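Precorrin-6Y C5,15-methyltransferase (Corynebacterium diphtheriae, PDB 3HM2) is probably the S-adenosylmethionine-dependent methyltransferase domain of a cobalamin-biosynthesis enzyme, thought to methylate a corrin precursor, precorrin-6Y. Local coordinates at residues 17-23 / 39-43. Sequence-based numbering, arbitrary orientation.
Sequences AISALAP and IAIEW
In this Rossmann-like methyltransferase domain, the helix ahead of the first strand packs beside the helix that follows it, Leu-21 and Ile-18 meeting Ile-39 and Trp-43 over the parallel part of the sheet. The short helical segments 17-21 and 39-43 cross at -63° with axes 10.7 Å apart, and the second belongs to a strand-turn-helix with a GxGxxA-like sequence, consistent with the glycine-rich turn that binds S-adenosylmethionine in methyltransferases of this fold. Side-chain carbons make most of the contact. Ile-39 reaches across with both branches: its CD1 presses on Ala-17 CB at 3.4 Å, while its CG2 touches Leu-21 CD1, also at 3.4 Å, both tighter than usual carbon contacts. That same CG2 has Ile-18 CD1 as a second neighbour, the two isoleucines sliding past each other in opposite directions. In Ile-18, chi1 of -46° sets CG1 anti to the carbonyl carbon, and from there chi2 carries CD1 to the other helix, where it also lies against Glu-42 CG at 3.7 Å. Only the aliphatic part of Glu-42 takes part here; its carboxylate turns to a salt bridge with Arg-45. On the sheet side of the two helices, Phe-99 of strand 97-100 touches Ala-17, Leu-21 and Ile-39, and Trp-43 rests on Val-97 and Ala-52. Where helix 9-21 ends, Ala-22 takes a positive phi of 62° and the chain turns to bring Pro-23 over one face of the indole, CG 4.0 Å from Trp-43 CE3. Leu-21 comes to the same six-membered ring in its plane, CB meeting the edge at Trp-43 CZ3, 3.8 Å away.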
# COMPACT_ATOMS: atom_id res chain seq x y z
N ALA A 17 1.58 -10.59 -15.04
CA ALA A 17 2.01 -11.98 -15.18
C ALA A 17 2.53 -12.23 -16.59
O ALA A 17 3.51 -12.94 -16.77
CB ALA A 17 0.87 -12.93 -14.83
N ILE A 18 1.91 -11.64 -17.60
CA ILE A 18 2.48 -11.76 -18.94
C ILE A 18 3.85 -11.06 -19.00
O ILE A 18 4.85 -11.67 -19.38
CB ILE A 18 1.52 -11.28 -20.05
CG1 ILE A 18 0.11 -11.85 -19.83
CG2 ILE A 18 2.02 -11.74 -21.41
CD1 ILE A 18 -0.12 -13.26 -20.42
N SER A 19 3.92 -9.81 -18.58
CA SER A 19 5.21 -9.10 -18.60
C SER A 19 6.31 -9.86 -17.85
O SER A 19 7.48 -9.76 -18.21
CB SER A 19 5.10 -7.68 -18.04
OG SER A 19 5.61 -7.61 -16.72
N ALA A 20 5.93 -10.61 -16.83
CA ALA A 20 6.89 -11.33 -16.00
C ALA A 20 7.37 -12.60 -16.69
O ALA A 20 8.53 -12.99 -16.57
CB ALA A 20 6.28 -11.66 -14.65
N LEU A 21 6.47 -13.25 -17.43
CA LEU A 21 6.76 -14.54 -18.04
C LEU A 21 7.72 -14.39 -19.21
O LEU A 21 8.47 -15.31 -19.53
CB LEU A 21 5.47 -15.22 -18.50
CG LEU A 21 4.51 -15.69 -17.40
CD1 LEU A 21 3.10 -15.83 -17.94
CD2 LEU A 21 4.99 -16.99 -16.79
N ALA A 22 7.70 -13.22 -19.84
CA ALA A 22 8.71 -12.86 -20.82
C ALA A 22 8.70 -13.82 -22.01
O ALA A 22 9.60 -14.65 -22.16
CB ALA A 22 10.09 -12.83 -20.18
N PRO A 23 7.68 -13.71 -22.85
CA PRO A 23 7.47 -14.65 -23.95
C PRO A 23 8.45 -14.40 -25.10
O PRO A 23 8.61 -13.26 -25.52
CB PRO A 23 6.04 -14.36 -24.40
CG PRO A 23 5.37 -13.84 -23.18
CD PRO A 23 6.42 -13.07 -22.43
N ILE A 39 -4.00 -16.77 -18.76
CA ILE A 39 -2.64 -16.40 -19.15
C ILE A 39 -2.26 -17.05 -20.48
O ILE A 39 -1.43 -16.52 -21.22
CB ILE A 39 -1.61 -16.80 -18.08
CG1 ILE A 39 -2.07 -16.32 -16.70
CG2 ILE A 39 -0.24 -16.23 -18.42
CD1 ILE A 39 -1.23 -15.20 -16.13
N ALA A 40 -2.86 -18.20 -20.77
CA ALA A 40 -2.45 -19.01 -21.91
C ALA A 40 -2.86 -18.36 -23.22
O ALA A 40 -2.05 -18.21 -24.13
CB ALA A 40 -3.04 -20.41 -21.80
N ILE A 41 -4.13 -17.98 -23.32
CA ILE A 41 -4.69 -17.47 -24.57
C ILE A 41 -4.17 -16.07 -24.87
O ILE A 41 -4.14 -15.65 -26.03
CB ILE A 41 -6.23 -17.45 -24.53
CG1 ILE A 41 -6.79 -18.87 -24.60
CG2 ILE A 41 -6.77 -16.59 -25.67
CD1 ILE A 41 -7.48 -19.32 -23.34
N GLU A 42 -3.77 -15.35 -23.83
CA GLU A 42 -3.09 -14.07 -24.00
C GLU A 42 -1.62 -14.27 -24.34
O GLU A 42 -1.10 -13.67 -25.27
CB GLU A 42 -3.23 -13.22 -22.73
CG GLU A 42 -2.52 -11.88 -22.81
CD GLU A 42 -2.82 -11.14 -24.09
OE1 GLU A 42 -4.01 -11.04 -24.46
OE2 GLU A 42 -1.87 -10.65 -24.74
N TRP A 43 -0.95 -15.13 -23.57
CA TRP A 43 0.39 -15.57 -23.91
C TRP A 43 0.40 -15.91 -25.40
O TRP A 43 1.28 -15.49 -26.13
CB TRP A 43 0.73 -16.79 -23.04
CG TRP A 43 1.91 -17.68 -23.49
CD1 TRP A 43 1.92 -18.56 -24.55
CD2 TRP A 43 3.20 -17.80 -22.86
NE1 TRP A 43 3.14 -19.19 -24.63
CE2 TRP A 43 3.95 -18.74 -23.61
CE3 TRP A 43 3.81 -17.19 -21.75
CZ2 TRP A 43 5.26 -19.09 -23.28
CZ3 TRP A 43 5.12 -17.53 -21.44
CH2 TRP A 43 5.82 -18.47 -22.19